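Local atomic coordinates of caprin-2 (Danio rerio, PDB entry 4OUS), a protein that probably takes part in canonical Wnt signalling through its C1q domain, which here assembles as a trimer with bound calcium. Residues 25-30 with 36-41; 57-62 with 68-73. The protein carries 1 engineered substitution. All blocks are in the same frame, centred on the assembly; numbering follows the deposited sequence.

Contact 1: residues 25-30 with 36-41; sequences IAFDLL and DMFDTG
A chi1 of -172° swings the ring of Phe38 to the far side from its own backbone N, while Phe27, with CG opposite its carbonyl carbon (chi1 -72°), turns its benzyl group to meet it. The meeting joins two neighbouring pieces of the C1q jelly roll: 25-30, which enters strand 29-34 through a classic beta bulge, Asp28 and Leu29 both facing Ala11, and 36-41, with its short, weakly bonded strand at about 38-39. Phe27 CB meets the Phe38 ring at its edge, near the plane of that ring, 4.0 Å from Phe38 CZ. Leu30 reaches the same ring obliquely, its CD2 3.7 Å from Phe38 CD2, while its other methyl, CD1, rests 3.6 Å from Thr40 CG2. Phe38 is also stacked on Phe8; with an alanine here, Phe27 CB, Leu30 CD2 and the Phe8 ring are likely to lose the apolar partner they share. The backbones are tied by one bond, Phe27 N to Thr40 O at 3.2 Å, in the carbonyl plane but bent to 137° at the hydrogen. Beside it the carbonyl oxygen Phe27 O presses to 3.1 Å from Thr40 CB. Ala26 CB sits 3.3 Å from Thr40 O and 3.4 Å from Gly41 O.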
loop_
_atom_site.group_PDB
_atom_site.type_symbol
_atom_site.label_atom_id
_atom_site.label_comp_id
_atom_site.label_asym_id
_atom_site.label_seq_id
_atom_site.Cartn_x
_atom_site.Cartn_y
_atom_site.Cartn_z
ATOM N N ILE A 25 15.435 8.917 6.931
ATOM C CA ILE A 25 15.630 8.629 5.519
ATOM C C ILE A 25 15.274 9.840 4.672
ATOM O O ILE A 25 14.113 10.240 4.599
ATOM C CB ILE A 25 14.781 7.425 5.064
ATOM C CG1 ILE A 25 15.101 6.185 5.899
ATOM C CG2 ILE A 25 14.995 7.149 3.579
ATOM C CD1 ILE A 25 14.002 5.136 5.872
ATOM N N ALA A 26 16.277 10.429 4.036
ATOM C CA ALA A 26 16.057 11.501 3.073
ATOM C C ALA A 26 15.500 10.936 1.770
ATOM O O ALA A 26 15.796 9.797 1.407
ATOM C CB ALA A 26 17.358 12.250 2.816
ATOM N N PHE A 27 14.684 11.721 1.073
ATOM C CA PHE A 27 14.178 11.330 -0.241
ATOM C C PHE A 27 14.477 12.455 -1.213
ATOM O O PHE A 27 13.940 13.549 -1.066
ATOM C CB PHE A 27 12.674 11.045 -0.209
ATOM C CG PHE A 27 12.311 9.767 0.495
ATOM C CD1 PHE A 27 12.199 9.729 1.873
ATOM C CD2 PHE A 27 12.085 8.607 -0.226
ATOM C CE1 PHE A 27 11.874 8.559 2.518
ATOM C CE2 PHE A 27 11.763 7.433 0.411
ATOM C CZ PHE A 27 11.659 7.406 1.788
ATOM N N ASP A 28 15.323 12.195 -2.201
ATOM C CA ASP A 28 15.848 13.253 -3.058
ATOM C C ASP A 28 14.888 13.710 -4.151
ATOM O O ASP A 28 14.978 14.853 -4.616
ATOM C CB ASP A 28 17.160 12.796 -3.702
ATOM C CG ASP A 28 16.994 11.521 -4.502
ATOM O OD1 ASP A 28 16.948 10.436 -3.884
ATOM O OD2 ASP A 28 16.899 11.598 -5.747
ATOM N N LEU A 29 13.994 12.825 -4.577
ATOM C CA LEU A 29 13.150 13.104 -5.725
ATOM C C LEU A 29 11.704 13.291 -5.300
ATOM O O LEU A 29 11.201 12.553 -4.446
ATOM C CB LEU A 29 13.276 11.967 -6.741
ATOM C CG LEU A 29 12.535 12.155 -8.062
ATOM C CD1 LEU A 29 13.339 11.540 -9.190
ATOM C CD2 LEU A 29 11.144 11.544 -8.014
ATOM N N LEU A 30 11.037 14.268 -5.910
ATOM C CA LEU A 30 9.618 14.497 -5.678
ATOM C C LEU A 30 8.835 14.509 -6.983
ATOM O O LEU A 30 9.233 15.170 -7.950
ATOM C CB LEU A 30 9.396 15.821 -4.944
ATOM C CG LEU A 30 9.698 15.827 -3.448
ATOM C CD1 LEU A 30 9.897 17.243 -2.947
ATOM C CD2 LEU A 30 8.560 15.160 -2.689
ATOM N N ASP A 36 4.204 22.547 -0.234
ATOM C CA ASP A 36 5.627 22.742 0.058
ATOM C C ASP A 36 6.048 22.233 1.427
ATOM O O ASP A 36 6.977 22.774 2.028
ATOM C CB ASP A 36 6.011 24.221 -0.041
ATOM C CG ASP A 36 5.611 24.834 -1.349
ATOM O OD1 ASP A 36 6.356 24.648 -2.333
ATOM O OD2 ASP A 36 4.555 25.502 -1.390
ATOM N N MET A 37 5.392 21.195 1.922
ATOM C CA MET A 37 5.620 20.777 3.297
ATOM C C MET A 37 6.557 19.573 3.456
ATOM O O MET A 37 6.913 19.226 4.587
ATOM C CB MET A 37 4.277 20.484 3.977
ATOM C CG MET A 37 3.293 21.660 4.025
ATOM S SD MET A 37 3.982 23.247 4.511
ATOM C CE MET A 37 4.657 22.785 6.066
ATOM N N PHE A 38 6.959 18.935 2.358
ATOM C CA PHE A 38 7.975 17.894 2.449
ATOM C C PHE A 38 9.354 18.491 2.223
ATOM O O PHE A 38 9.548 19.276 1.294
ATOM C CB PHE A 38 7.732 16.773 1.442
ATOM C CG PHE A 38 8.636 15.590 1.641
ATOM C CD1 PHE A 38 8.374 14.674 2.645
ATOM C CD2 PHE A 38 9.756 15.402 0.847
ATOM C CE1 PHE A 38 9.195 13.584 2.843
ATOM C CE2 PHE A 38 10.581 14.302 1.035
ATOM C CZ PHE A 38 10.300 13.396 2.036
ATOM N N ASP A 39 10.300 18.115 3.078
ATOM C CA ASP A 39 11.688 18.543 2.972
ATOM C C ASP A 39 12.570 17.369 2.557
ATOM O O ASP A 39 12.722 16.407 3.308
ATOM C CB ASP A 39 12.159 19.121 4.303
ATOM C CG ASP A 39 13.598 19.579 4.257
ATOM O OD1 ASP A 39 13.869 20.601 3.595
ATOM O OD2 ASP A 39 14.457 18.924 4.882
ATOM N N THR A 40 13.149 17.440 1.362
ATOM C CA THR A 40 13.891 16.304 0.824
ATOM C C THR A 40 15.124 15.924 1.642
ATOM O O THR A 40 15.419 14.743 1.808
ATOM C CB THR A 40 14.343 16.567 -0.623
ATOM O OG1 THR A 40 15.124 17.766 -0.676
ATOM C CG2 THR A 40 13.149 16.693 -1.544
ATOM N N GLY A 41 15.845 16.922 2.146
ATOM C CA GLY A 41 17.089 16.678 2.861
ATOM C C GLY A 41 16.925 15.961 4.186
ATOM O O GLY A 41 17.751 15.125 4.564
#

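Contact 2: residues 57-62 with 68-73; sequences FHILKL and LYINLM
Phe57 opens a face-to-face packing of two beta-sheets in the C1q jelly-roll sandwich, where strand 57-60 of one layer lies over strand 68-73 of the other with axes 9.0 Å apart, 156° between their directions, and no hydrogen bond crossing. Its CG stands between the backbone N and the carbonyl carbon (chi1 65°), which brings the ring obliquely to the second strand: CE1 is 3.6 Å from Ile70 CG2, and CE2 is 4.0 Å from Leu72 CB. His58 belongs to the other side of its sheet, where it hydrogen-bonds His97 of the second subunit. Ile59 returns to the interior and crosses Leu68 at about a right angle, with its CG2 3.8 Å from Leu68 CD2; Ile70 CG1 lies against the root of the same isoleucine. Leu60 turns outward again and packs on Tyr83 of the second subunit. Lys61 then slides alongside Leu68 in the opposite sense, CB 3.7 Å from Leu68 CD2. Its chain bends at chi3 and chi4: CE lies 3.7 Å from Leu68 N, and the ammonium beyond it turns to two backbone acceptors, Val66 O and Leu62 O, the latter accepting from Lys61 NZ at 3.0 Å, almost in line with its C=O (177°).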
loop_
_atom_site.group_PDB
_atom_site.type_symbol
_atom_site.label_atom_id
_atom_site.label_comp_id
_atom_site.label_asym_id
_atom_site.label_seq_id
_atom_site.Cartn_x
_atom_site.Cartn_y
_atom_site.Cartn_z
ATOM N N PHE A 57 4.180 4.091 2.402
ATOM C CA PHE A 57 5.572 3.956 2.000
ATOM C C PHE A 57 5.864 2.544 1.529
ATOM O O PHE A 57 5.233 1.583 1.974
ATOM C CB PHE A 57 6.530 4.361 3.135
ATOM C CG PHE A 57 6.472 3.483 4.355
ATOM C CD1 PHE A 57 7.291 2.368 4.460
ATOM C CD2 PHE A 57 5.639 3.791 5.416
ATOM C CE1 PHE A 57 7.262 1.563 5.592
ATOM C CE2 PHE A 57 5.614 2.985 6.548
ATOM C CZ PHE A 57 6.428 1.879 6.632
ATOM N N HIS A 58 6.837 2.444 0.627
ATOM C CA HIS A 58 7.322 1.189 0.068
ATOM C C HIS A 58 8.830 1.307 -0.033
ATOM O O HIS A 58 9.308 2.149 -0.798
ATOM C CB HIS A 58 6.736 0.929 -1.323
ATOM C CG HIS A 58 5.283 0.579 -1.322
ATOM N ND1 HIS A 58 4.274 1.519 -1.328
ATOM C CD2 HIS A 58 4.680 -0.630 -1.328
ATOM C CE1 HIS A 58 3.109 0.896 -1.331
ATOM N NE2 HIS A 58 3.326 -0.407 -1.337
ATOM N N ILE A 59 9.580 0.498 0.709
ATOM C CA ILE A 59 11.031 0.639 0.734
ATOM C C ILE A 59 11.690 -0.677 0.321
ATOM O O ILE A 59 11.471 -1.704 0.957
ATOM C CB ILE A 59 11.528 1.064 2.131
ATOM C CG1 ILE A 59 10.806 2.331 2.630
ATOM C CG2 ILE A 59 13.033 1.248 2.123
ATOM C CD1 ILE A 59 11.060 3.578 1.818
ATOM N N LEU A 60 12.487 -0.649 -0.743
ATOM C CA LEU A 60 13.179 -1.841 -1.217
ATOM C C LEU A 60 14.535 -1.948 -0.532
ATOM O O LEU A 60 15.298 -0.976 -0.525
ATOM C CB LEU A 60 13.355 -1.791 -2.737
ATOM C CG LEU A 60 13.830 -3.086 -3.397
ATOM C CD1 LEU A 60 12.707 -4.114 -3.420
ATOM C CD2 LEU A 60 14.364 -2.829 -4.801
ATOM N N LYS A 61 14.844 -3.110 0.038
ATOM C CA LYS A 61 16.132 -3.295 0.704
ATOM C C LYS A 61 17.229 -3.701 -0.261
ATOM O O LYS A 61 16.959 -4.279 -1.316
ATOM C CB LYS A 61 16.029 -4.341 1.816
ATOM C CG LYS A 61 15.906 -5.785 1.339
ATOM C CD LYS A 61 15.614 -6.766 2.485
ATOM C CE LYS A 61 16.704 -6.792 3.551
ATOM N NZ LYS A 61 17.988 -7.325 3.029
ATOM N N LEU A 62 18.470 -3.402 0.113
ATOM C CA LEU A 62 19.620 -3.974 -0.573
ATOM C C LEU A 62 19.627 -5.484 -0.378
ATOM O O LEU A 62 19.169 -6.006 0.649
ATOM C CB LEU A 62 20.935 -3.385 -0.058
ATOM C CG LEU A 62 21.157 -1.885 -0.252
ATOM C CD1 LEU A 62 22.594 -1.514 0.087
ATOM C CD2 LEU A 62 20.827 -1.476 -1.669
ATOM N N LEU A 68 15.668 -5.490 6.855
ATOM C CA LEU A 68 15.223 -4.111 6.763
ATOM C C LEU A 68 14.084 -3.853 7.740
ATOM O O LEU A 68 13.061 -4.540 7.700
ATOM C CB LEU A 68 14.783 -3.788 5.336
ATOM C CG LEU A 68 14.345 -2.345 5.098
ATOM C CD1 LEU A 68 15.526 -1.403 5.235
ATOM C CD2 LEU A 68 13.680 -2.169 3.740
ATOM N N TYR A 69 14.272 -2.874 8.620
ATOM C CA TYR A 69 13.247 -2.407 9.549
ATOM C C TYR A 69 13.029 -0.921 9.317
ATOM O O TYR A 69 13.983 -0.140 9.429
ATOM C CB TYR A 69 13.673 -2.607 10.999
ATOM C CG TYR A 69 13.700 -4.011 11.544
ATOM C CD1 TYR A 69 12.674 -4.462 12.371
ATOM C CD2 TYR A 69 14.765 -4.873 11.289
ATOM C CE1 TYR A 69 12.695 -5.729 12.912
ATOM C CE2 TYR A 69 14.795 -6.146 11.834
ATOM C CZ TYR A 69 13.757 -6.567 12.643
ATOM O OH TYR A 69 13.769 -7.834 13.185
ATOM N N ILE A 70 11.791 -0.538 9.025
ATOM C CA ILE A 70 11.406 0.851 8.811
ATOM C C ILE A 70 10.353 1.246 9.833
ATOM O O ILE A 70 9.417 0.477 10.078
ATOM C CB ILE A 70 10.810 1.062 7.397
ATOM C CG1 ILE A 70 11.767 0.600 6.297
ATOM C CG2 ILE A 70 10.393 2.507 7.187
ATOM C CD1 ILE A 70 13.020 1.426 6.186
ATOM N N ASN A 71 10.481 2.440 10.410
ATOM C CA ASN A 71 9.421 3.005 11.243
ATOM C C ASN A 71 8.862 4.271 10.610
ATOM O O ASN A 71 9.628 5.153 10.207
ATOM C CB ASN A 71 9.915 3.376 12.648
ATOM C CG ASN A 71 10.720 2.282 13.310
ATOM O OD1 ASN A 71 11.926 2.444 13.538
ATOM N ND2 ASN A 71 10.064 1.178 13.650
ATOM N N LEU A 72 7.537 4.388 10.573
ATOM C CA LEU A 72 6.890 5.666 10.307
ATOM C C LEU A 72 6.783 6.406 11.636
ATOM O O LEU A 72 6.138 5.921 12.570
ATOM C CB LEU A 72 5.510 5.478 9.686
ATOM C CG LEU A 72 4.730 6.766 9.405
ATOM C CD1 LEU A 72 5.293 7.528 8.221
ATOM C CD2 LEU A 72 3.233 6.484 9.220
ATOM N N MET A 73 7.455 7.545 11.716
ATOM C CA MET A 73 7.561 8.348 12.924
ATOM C C MET A 73 6.642 9.546 12.865
ATOM O O MET A 73 6.502 10.172 11.812
ATOM C CB MET A 73 8.994 8.849 13.104
ATOM C CG MET A 73 10.068 7.781 12.999
ATOM S SD MET A 73 10.017 6.572 14.347
ATOM C CE MET A 73 10.399 7.617 15.748
#

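In the fold
Contact 2 is wholly buried and spans the sandwich, packing strand 51-60 of one sheet against strand 68-74 of the other; contact 1 is partly exposed and joins strand 29-34, on the margin of the first sheet, to the short strand 38-39 of the second. Their chemistry follows: contact 2 meets mainly through apolar side-chain surfaces, without a hydrogen bond across it, and outward residues on each strand face other subunits, whereas contact 1 mixes ring packing with a backbone hydrogen bond and is touched by no other chain of the assembly. Their centres are about 15 Å apart, yet the two share one interior, Ile25 CD1 lying 3.9 Å from Ile70 CD1 and Phe27 CZ 3.9 Å from Ile59 CD1.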